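Local coordinates for germination protein (Bacillus megaterium, PDB 6O59) that forms the N-terminal domain of the A subunit of the spore germinant receptor GerK3 and probably helps to sense germinants, at residues Gly22-Ile27 with Leu169-Met174; Gln54-Tyr59 with Glu84-Met89; Val184-Ile189 with Gly250-Phe255. One frame throughout, in Å; residues are numbered along the deposited sequence.

How the contacts relate
Two five-stranded antiparallel sheets make up this chain, and the contacts sample each sheet region and the join between them. Contact 1 opens first, in the loop between helix 10-20 and strand 27-34. It closes far along the chain, where that loop meets outermost strand 169-176 of the second sheet. Contact 2 is nested within this long loop. It pairs helix 54-62 with the end of helix 78-86 beside the first sheet, its centre about 27 Å from that of contact 1. Contact 3 follows in series and pairs strands 182-189 and 252-256 inside the second sheet, closing a 60-residue loop just over half helical. It touches contact 1 because strands 169-176 and 182-189 are neighbours.

Contact 1: residues Gly22-Ile27 with Leu169-Met174; sequences GNSSDI and LWLESM
Gly22 lies over one face of the Trp170 indole. Its CA is 3.4 Å from the centroid of the five-membered ring of Trp170 and close to the ring normal, a CH-pi contact. With no side chain, Gly22 can rest its backbone directly on the ring.

Three hydrogen bonds follow along the strand. Leu171 N donates to Ser24 OG at 3.1 Å, nearly straight at 165°. Ser24 OG stands beside its own backbone N (chi1 -83°), within reach of the strand backbone. The same hydroxyl also bonds to Thr21 O, so it bridges the strand and the start of the loop. Ser25 N makes a weak bond to Leu171 O at 3.4 Å. Ser24 CA adds a CA-H...O contact to that oxygen. Further along, Ser25 OG and Ser173 OG are hydrogen-bonded at 3.0 Å, and either may be the donor.

A methyl also meets a carboxylate in van der Waals contact. Leu171 CD2 lies 3.6 Å from Asp26 OD2, and the two side chains cross at about a right angle. Asp26 OD1 forms a salt bridge with Arg161.

The loop, with a type I turn from Ser24 to Ile27, thus lies against outermost strand 169-176. Strand 182-189 bonds to Trp170 and Glu172, and Ser173 OG reaches Thr185 OG1. Helix 153-163 presents Leu157 and Arg161 to Leu171.

Contact 2: residues Gln54-Tyr59 with Glu84-Met89; sequences QAIQDY and EDIVTM
A Met-aromatic contact between Met89 and Tyr59 lies at the centre of this helix-to-helix junction. Helix 54-62 faces the C-terminal part of helix 78-86 and the turn after it. The methyl CE of Met89 sits over one face of the Tyr59 ring, offset toward the rim, with CE 3.6 Å from Tyr59 CG. Met89 SD is more oblique, 5.3 Å from the centroid of the Tyr59 ring. A bend at the last torsion of Met89 (chi3 -105°) carries its methyl onto the ring.

With chi1 at 166°, the Tyr59 ring swings away from its backbone N and extends to the second helix. There the hydroxyl OH of Tyr59 donates to Asp85 OD2 at 2.8 Å. The carboxylate receives it on the anti lone pair of OD2, with its plane 85° from that of the ring.

Two isoleucines add apolar contacts. Ile56 CG1 meets Met89 CB at 4.1 Å, and Ile56 CG2 approaches Ile86 CD1. Ile86 CG1 packs against Tyr59 CE1 at 4.2 Å. Val123 of strand 120-124 touches both isoleucines, which ties the pair of helices to the first sheet. In the turn, Asp85 O accepts from both Thr88 N and Thr88 OG1.

The contact is mainly apolar, with a single hydrogen bond across it at one end. That bond holds the hydroxyl end of Tyr59 beside the second helix, while the Met89 methyl lies on one face of its ring. A donated proton would probably help to stabilise the negative charge on Asp85.

Contact 3: residues Val184-Ile189 with Gly250-Phe255; sequences VTLMYI and GRIAIF
Met187 runs extended beyond CG (chi2 -180°), and Phe255 holds its ring beside its own backbone N (chi1 -68°). Both residues point to the same face of the sheet, and these torsions bring thioether and ring together. Met187 SD lies at the edge of the Phe255 ring, in its plane, a Met-aromatic contact with SD 5.2 Å from the ring centroid. Met187 CE also touches Phe255 CE2, at 3.6 Å. On the same face Met187 CB packs on Ala253 CB. Phe149 adds an edge-to-face ring to Phe255.

The other face carries Leu186 and Ile254. Leu186 CG meets Ile252 CG2 at 3.9 Å, and Val184 CG1 meets Ile254 CG2 at 3.8 Å.

Four backbone bonds join the strands. Thr185 and Phe255 exchange two, Thr185 N to Phe255 O at 2.9 Å and the reverse bond from Phe255 N. Met187 and Ala253 exchange the other two. Leu186 and Ile254 form the non-hydrogen-bonded pair between them.

Helices 153-163 and 240-248 cover the Met187 face, and helix 195-206 packs on Leu186 and Ile252. A Schellman motif at Gly250 ends the helix before the strand. The arrangement is that of neighbouring inner strands in an antiparallel sheet with helices on both faces.

Contact 1: residues Gly22-Ile27 with Leu169-Met174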
loop_
_atom_site.group_PDB
_atom_site.type_symbol
_atom_site.label_atom_id
_atom_site.label_comp_id
_atom_site.label_asym_id
_atom_site.label_seq_id
_atom_site.Cartn_x
_atom_site.Cartn_y
_atom_site.Cartn_z
ATOM N N GLY A 22 5.384 2.986 6.558
ATOM C CA GLY A 22 5.932 4.235 6.038
ATOM C C GLY A 22 4.957 5.281 5.552
ATOM O O GLY A 22 5.331 6.135 4.733
ATOM N N ASN A 23 3.713 5.249 6.097
ATOM C CA ASN A 23 2.584 6.127 5.765
ATOM C C ASN A 23 2.325 6.027 4.249
ATOM O O ASN A 23 2.206 7.046 3.554
ATOM C CB ASN A 23 2.843 7.570 6.236
ATOM C CG ASN A 23 1.834 8.068 7.239
ATOM O OD1 ASN A 23 0.677 8.394 6.899
ATOM N ND2 ASN A 23 2.253 8.144 8.500
ATOM N N SER A 24 2.325 4.762 3.737
ATOM C CA SER A 24 2.156 4.419 2.322
ATOM C C SER A 24 0.788 4.854 1.848
ATOM O O SER A 24 -0.200 4.677 2.564
ATOM C CB SER A 24 2.380 2.929 2.089
ATOM O OG SER A 24 3.762 2.646 1.955
ATOM N N SER A 25 0.747 5.465 0.656
ATOM C CA SER A 25 -0.453 6.073 0.087
ATOM C C SER A 25 -1.582 5.091 -0.241
ATOM O O SER A 25 -2.723 5.544 -0.323
ATOM C CB SER A 25 -0.107 6.895 -1.147
ATOM O OG SER A 25 0.608 6.163 -2.131
ATOM N N ASP A 26 -1.304 3.773 -0.382
ATOM C CA ASP A 26 -2.336 2.800 -0.748
ATOM C C ASP A 26 -2.897 2.040 0.442
ATOM O O ASP A 26 -3.759 1.177 0.268
ATOM C CB ASP A 26 -1.803 1.818 -1.800
ATOM C CG ASP A 26 -0.628 0.943 -1.402
ATOM O OD1 ASP A 26 0.054 1.273 -0.411
ATOM O OD2 ASP A 26 -0.379 -0.059 -2.100
ATOM N N ILE A 27 -2.438 2.364 1.649
ATOM C CA ILE A 27 -2.965 1.719 2.840
ATOM C C ILE A 27 -4.154 2.550 3.337
ATOM O O ILE A 27 -3.999 3.716 3.714
ATOM C CB ILE A 27 -1.856 1.492 3.876
ATOM C CG1 ILE A 27 -0.922 0.373 3.356
ATOM C CG2 ILE A 27 -2.458 1.118 5.249
ATOM C CD1 ILE A 27 0.363 0.417 3.814
ATOM N N LEU A 169 8.070 -1.916 1.885
ATOM C CA LEU A 169 7.842 -1.279 0.591
ATOM C C LEU A 169 7.032 -0.014 0.852
ATOM O O LEU A 169 5.857 -0.077 1.239
ATOM C CB LEU A 169 7.157 -2.206 -0.426
ATOM C CG LEU A 169 6.839 -1.596 -1.806
ATOM C CD1 LEU A 169 8.069 -0.965 -2.453
ATOM C CD2 LEU A 169 6.256 -2.644 -2.723
ATOM N N TRP A 170 7.717 1.129 0.752
ATOM C CA TRP A 170 7.119 2.418 1.044
ATOM C C TRP A 170 6.797 3.179 -0.253
ATOM O O TRP A 170 7.624 3.243 -1.165
ATOM C CB TRP A 170 8.033 3.216 1.975
ATOM C CG TRP A 170 8.114 2.665 3.372
ATOM C CD1 TRP A 170 7.526 1.528 3.848
ATOM C CD2 TRP A 170 8.846 3.223 4.471
ATOM N NE1 TRP A 170 7.850 1.342 5.169
ATOM C CE2 TRP A 170 8.661 2.368 5.579
ATOM C CE3 TRP A 170 9.632 4.380 4.635
ATOM C CZ2 TRP A 170 9.210 2.641 6.839
ATOM C CZ3 TRP A 170 10.194 4.639 5.880
ATOM C CH2 TRP A 170 9.986 3.773 6.962
ATOM N N LEU A 171 5.521 3.658 -0.364
ATOM C CA LEU A 171 4.926 4.386 -1.503
ATOM C C LEU A 171 4.660 5.850 -1.128
ATOM O O LEU A 171 4.002 6.100 -0.122
ATOM C CB LEU A 171 3.613 3.712 -1.953
ATOM C CG LEU A 171 3.675 2.470 -2.877
ATOM C CD1 LEU A 171 4.357 1.279 -2.230
ATOM C CD2 LEU A 171 2.287 2.023 -3.238
ATOM N N GLU A 172 5.187 6.806 -1.922
ATOM C CA GLU A 172 5.162 8.250 -1.718
ATOM C C GLU A 172 4.512 8.890 -2.931
ATOM O O GLU A 172 5.047 8.799 -4.040
ATOM C CB GLU A 172 6.605 8.759 -1.510
ATOM C CG GLU A 172 6.703 10.117 -0.858
ATOM C CD GLU A 172 8.097 10.715 -0.861
ATOM O OE1 GLU A 172 9.076 9.967 -0.620
ATOM O OE2 GLU A 172 8.210 11.939 -1.101
ATOM N N SER A 173 3.331 9.469 -2.732
ATOM C CA SER A 173 2.585 10.156 -3.780
ATOM C C SER A 173 2.967 11.619 -3.832
ATOM O O SER A 173 3.178 12.243 -2.792
ATOM C CB SER A 173 1.088 10.000 -3.568
ATOM O OG SER A 173 0.741 8.654 -3.855
ATOM N N MET A 174 3.113 12.162 -5.040
ATOM C CA MET A 174 3.481 13.568 -5.223
ATOM C C MET A 174 2.936 14.098 -6.559
ATOM O O MET A 174 2.437 13.330 -7.385
ATOM C CB MET A 174 5.012 13.811 -5.071
ATOM C CG MET A 174 5.879 13.078 -6.069
ATOM S SD MET A 174 7.560 12.793 -5.457
ATOM C CE MET A 174 8.272 14.504 -5.544
#

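Contact 2: residues Gln54-Tyr59 with Glu84-Met89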
loop_
_atom_site.group_PDB
_atom_site.type_symbol
_atom_site.label_atom_id
_atom_site.label_comp_id
_atom_site.label_asym_id
_atom_site.label_seq_id
_atom_site.Cartn_x
_atom_site.Cartn_y
_atom_site.Cartn_z
ATOM N N GLN A 54 -15.800 -4.881 -0.672
ATOM C CA GLN A 54 -17.082 -4.211 -0.587
ATOM C C GLN A 54 -18.048 -4.869 0.402
ATOM O O GLN A 54 -18.338 -4.224 1.401
ATOM C CB GLN A 54 -17.731 -3.997 -1.943
ATOM C CG GLN A 54 -18.385 -2.616 -2.060
ATOM C CD GLN A 54 -17.645 -1.437 -1.443
ATOM O OE1 GLN A 54 -18.028 -0.916 -0.382
ATOM N NE2 GLN A 54 -16.589 -0.968 -2.095
ATOM N N ALA A 55 -18.446 -6.147 0.215
ATOM C CA ALA A 55 -19.373 -6.861 1.114
ATOM C C ALA A 55 -19.015 -6.713 2.625
ATOM O O ALA A 55 -19.916 -6.492 3.433
ATOM C CB ALA A 55 -19.433 -8.331 0.737
ATOM N N ILE A 56 -17.718 -6.800 2.983
ATOM C CA ILE A 56 -17.221 -6.687 4.364
ATOM C C ILE A 56 -17.345 -5.227 4.841
ATOM O O ILE A 56 -17.903 -4.990 5.928
ATOM C CB ILE A 56 -15.783 -7.257 4.507
ATOM C CG1 ILE A 56 -15.818 -8.791 4.305
ATOM C CG2 ILE A 56 -15.154 -6.886 5.880
ATOM C CD1 ILE A 56 -14.520 -9.445 3.890
ATOM N N GLN A 57 -16.875 -4.264 4.013
ATOM C CA GLN A 57 -16.995 -2.828 4.288
ATOM C C GLN A 57 -18.464 -2.435 4.432
ATOM O O GLN A 57 -18.809 -1.717 5.363
ATOM C CB GLN A 57 -16.338 -2.005 3.185
ATOM C CG GLN A 57 -14.819 -2.108 3.199
ATOM C CD GLN A 57 -14.211 -1.033 2.357
ATOM O OE1 GLN A 57 -14.284 0.151 2.683
ATOM N NE2 GLN A 57 -13.611 -1.418 1.250
ATOM N N ASP A 58 -19.333 -2.959 3.551
ATOM C CA ASP A 58 -20.776 -2.739 3.571
ATOM C C ASP A 58 -21.350 -3.160 4.907
ATOM O O ASP A 58 -22.066 -2.380 5.537
ATOM C CB ASP A 58 -21.462 -3.532 2.439
ATOM C CG ASP A 58 -21.306 -2.971 1.038
ATOM O OD1 ASP A 58 -20.569 -1.974 0.874
ATOM O OD2 ASP A 58 -21.925 -3.531 0.103
ATOM N N TYR A 59 -21.005 -4.390 5.352
ATOM C CA TYR A 59 -21.483 -4.955 6.609
ATOM C C TYR A 59 -21.070 -4.055 7.780
ATOM O O TYR A 59 -21.926 -3.601 8.540
ATOM C CB TYR A 59 -20.956 -6.396 6.796
ATOM C CG TYR A 59 -21.111 -6.925 8.209
ATOM C CD1 TYR A 59 -20.081 -6.802 9.141
ATOM C CD2 TYR A 59 -22.292 -7.542 8.619
ATOM C CE1 TYR A 59 -20.239 -7.234 10.456
ATOM C CE2 TYR A 59 -22.449 -8.008 9.925
ATOM C CZ TYR A 59 -21.418 -7.855 10.841
ATOM O OH TYR A 59 -21.561 -8.318 12.129
ATOM N N GLU A 84 -18.496 -13.902 13.898
ATOM C CA GLU A 84 -19.540 -14.894 13.607
ATOM C C GLU A 84 -20.284 -14.613 12.302
ATOM O O GLU A 84 -20.787 -15.554 11.684
ATOM C CB GLU A 84 -20.550 -14.973 14.751
ATOM C CG GLU A 84 -20.050 -15.750 15.957
ATOM C CD GLU A 84 -21.012 -15.837 17.124
ATOM O OE1 GLU A 84 -22.136 -15.289 17.026
ATOM O OE2 GLU A 84 -20.633 -16.456 18.145
ATOM N N ASP A 85 -20.347 -13.328 11.888
ATOM C CA ASP A 85 -20.959 -12.879 10.633
ATOM C C ASP A 85 -19.936 -12.814 9.521
ATOM O O ASP A 85 -20.250 -13.199 8.401
ATOM C CB ASP A 85 -21.632 -11.502 10.787
ATOM C CG ASP A 85 -22.953 -11.537 11.527
ATOM O OD1 ASP A 85 -23.540 -12.638 11.648
ATOM O OD2 ASP A 85 -23.404 -10.465 11.980
ATOM N N ILE A 86 -18.714 -12.342 9.831
ATOM C CA ILE A 86 -17.631 -12.180 8.857
ATOM C C ILE A 86 -17.146 -13.553 8.296
ATOM O O ILE A 86 -16.751 -13.612 7.124
ATOM C CB ILE A 86 -16.474 -11.307 9.447
ATOM C CG1 ILE A 86 -16.997 -9.846 9.674
ATOM C CG2 ILE A 86 -15.227 -11.320 8.543
ATOM C CD1 ILE A 86 -15.961 -8.701 9.792
ATOM N N VAL A 87 -17.241 -14.648 9.086
ATOM C CA VAL A 87 -16.839 -15.988 8.625
ATOM C C VAL A 87 -17.673 -16.423 7.390
ATOM O O VAL A 87 -17.176 -17.203 6.577
ATOM C CB VAL A 87 -16.863 -17.068 9.730
ATOM C CG1 VAL A 87 -15.826 -16.786 10.806
ATOM C CG2 VAL A 87 -18.248 -17.244 10.331
ATOM N N THR A 88 -18.903 -15.885 7.232
ATOM C CA THR A 88 -19.787 -16.174 6.090
ATOM C C THR A 88 -19.353 -15.394 4.847
ATOM O O THR A 88 -19.844 -15.655 3.744
ATOM C CB THR A 88 -21.268 -15.814 6.407
ATOM O OG1 THR A 88 -21.479 -14.399 6.333
ATOM C CG2 THR A 88 -21.744 -16.343 7.711
ATOM N N MET A 89 -18.467 -14.407 5.041
ATOM C CA MET A 89 -18.035 -13.488 3.998
ATOM C C MET A 89 -16.592 -13.658 3.560
ATOM O O MET A 89 -16.214 -13.072 2.549
ATOM C CB MET A 89 -18.230 -12.055 4.498
ATOM C CG MET A 89 -19.678 -11.742 4.785
ATOM S SD MET A 89 -19.934 -10.019 5.174
ATOM C CE MET A 89 -20.170 -10.142 6.883
#

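Contact 3: residues Val184-Ile189 with Gly250-Phe255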
loop_
_atom_site.group_PDB
_atom_site.type_symbol
_atom_site.label_atom_id
_atom_site.label_comp_id
_atom_site.label_asym_id
_atom_site.label_seq_id
_atom_site.Cartn_x
_atom_site.Cartn_y
_atom_site.Cartn_z
ATOM N N VAL A 184 2.113 11.391 -9.500
ATOM C CA VAL A 184 3.207 10.439 -9.532
ATOM C C VAL A 184 3.279 9.698 -8.198
ATOM O O VAL A 184 3.079 10.319 -7.152
ATOM C CB VAL A 184 4.519 11.235 -9.835
ATOM C CG1 VAL A 184 5.755 10.604 -9.204
ATOM C CG2 VAL A 184 4.713 11.409 -11.332
ATOM N N THR A 185 3.579 8.382 -8.231
ATOM C CA THR A 185 3.825 7.600 -7.023
ATOM C C THR A 185 5.242 6.988 -7.135
ATOM O O THR A 185 5.578 6.327 -8.118
ATOM C CB THR A 185 2.713 6.587 -6.715
ATOM O OG1 THR A 185 1.540 7.313 -6.347
ATOM C CG2 THR A 185 3.082 5.655 -5.555
ATOM N N LEU A 186 6.056 7.265 -6.124
ATOM C CA LEU A 186 7.433 6.814 -5.931
ATOM C C LEU A 186 7.452 5.571 -5.004
ATOM O O LEU A 186 6.724 5.541 -4.020
ATOM C CB LEU A 186 8.187 7.990 -5.293
ATOM C CG LEU A 186 9.708 7.919 -5.178
ATOM C CD1 LEU A 186 10.302 9.282 -5.337
ATOM C CD2 LEU A 186 10.139 7.365 -3.826
ATOM N N MET A 187 8.289 4.575 -5.308
ATOM C CA MET A 187 8.451 3.330 -4.547
ATOM C C MET A 187 9.910 3.019 -4.232
ATOM O O MET A 187 10.769 3.176 -5.102
ATOM C CB MET A 187 7.918 2.149 -5.369
ATOM C CG MET A 187 6.555 1.732 -5.057
ATOM S SD MET A 187 6.258 0.354 -6.182
ATOM C CE MET A 187 4.501 0.417 -6.292
ATOM N N TYR A 188 10.167 2.469 -3.035
ATOM C CA TYR A 188 11.481 2.003 -2.591
ATOM C C TYR A 188 11.292 1.080 -1.393
ATOM O O TYR A 188 10.304 1.229 -0.669
ATOM C CB TYR A 188 12.435 3.178 -2.261
ATOM C CG TYR A 188 12.011 4.015 -1.073
ATOM C CD1 TYR A 188 11.085 5.048 -1.210
ATOM C CD2 TYR A 188 12.556 3.787 0.194
ATOM C CE1 TYR A 188 10.688 5.816 -0.113
ATOM C CE2 TYR A 188 12.165 4.547 1.297
ATOM C CZ TYR A 188 11.235 5.563 1.140
ATOM O OH TYR A 188 10.864 6.305 2.240
ATOM N N ILE A 189 12.231 0.128 -1.179
ATOM C CA ILE A 189 12.139 -0.746 -0.019
ATOM C C ILE A 189 13.037 -0.144 1.050
ATOM O O ILE A 189 14.274 -0.159 0.926
ATOM C CB ILE A 189 12.431 -2.265 -0.270
ATOM C CG1 ILE A 189 11.494 -2.860 -1.345
ATOM C CG2 ILE A 189 12.317 -3.068 1.045
ATOM C CD1 ILE A 189 11.867 -4.264 -1.849
ATOM N N GLY A 250 17.593 -2.293 -4.266
ATOM C CA GLY A 250 17.801 -0.982 -3.652
ATOM C C GLY A 250 17.472 0.200 -4.553
ATOM O O GLY A 250 17.785 1.350 -4.212
ATOM N N ARG A 251 16.827 -0.067 -5.711
ATOM C CA ARG A 251 16.435 0.957 -6.669
ATOM C C ARG A 251 15.058 1.507 -6.316
ATOM O O ARG A 251 14.375 0.969 -5.431
ATOM C CB ARG A 251 16.458 0.422 -8.108
ATOM C CG ARG A 251 17.772 -0.243 -8.470
ATOM C CD ARG A 251 18.184 0.029 -9.894
ATOM N NE ARG A 251 19.032 -1.060 -10.352
ATOM C CZ ARG A 251 19.528 -1.172 -11.574
ATOM N NH1 ARG A 251 20.254 -2.229 -11.904
ATOM N NH2 ARG A 251 19.270 -0.249 -12.490
ATOM N N ILE A 252 14.675 2.599 -7.007
ATOM C CA ILE A 252 13.448 3.360 -6.827
ATOM C C ILE A 252 12.555 3.198 -8.074
ATOM O O ILE A 252 13.037 3.357 -9.200
ATOM C CB ILE A 252 13.800 4.863 -6.533
ATOM C CG1 ILE A 252 14.433 5.031 -5.144
ATOM C CG2 ILE A 252 12.576 5.804 -6.673
ATOM C CD1 ILE A 252 15.920 4.890 -5.068
ATOM N N ALA A 253 11.264 2.889 -7.862
ATOM C CA ALA A 253 10.287 2.754 -8.948
ATOM C C ALA A 253 9.343 3.980 -8.977
ATOM O O ALA A 253 8.856 4.408 -7.940
ATOM C CB ALA A 253 9.493 1.457 -8.806
ATOM N N ILE A 254 9.136 4.569 -10.156
ATOM C CA ILE A 254 8.266 5.737 -10.321
ATOM C C ILE A 254 7.150 5.388 -11.276
ATOM O O ILE A 254 7.406 4.884 -12.371
ATOM C CB ILE A 254 9.045 6.996 -10.799
ATOM C CG1 ILE A 254 10.198 7.357 -9.835
ATOM C CG2 ILE A 254 8.113 8.188 -11.031
ATOM C CD1 ILE A 254 11.464 7.769 -10.550
ATOM N N PHE A 255 5.916 5.668 -10.856
ATOM C CA PHE A 255 4.716 5.490 -11.667
ATOM C C PHE A 255 4.092 6.842 -11.937
ATOM O O PHE A 255 3.690 7.540 -10.998
ATOM C CB PHE A 255 3.703 4.540 -11.002
ATOM C CG PHE A 255 4.209 3.127 -10.945
ATOM C CD1 PHE A 255 4.148 2.310 -12.063
ATOM C CD2 PHE A 255 4.799 2.627 -9.784
ATOM C CE1 PHE A 255 4.638 1.020 -12.016
ATOM C CE2 PHE A 255 5.266 1.319 -9.731
ATOM C CZ PHE A 255 5.178 0.523 -10.845
#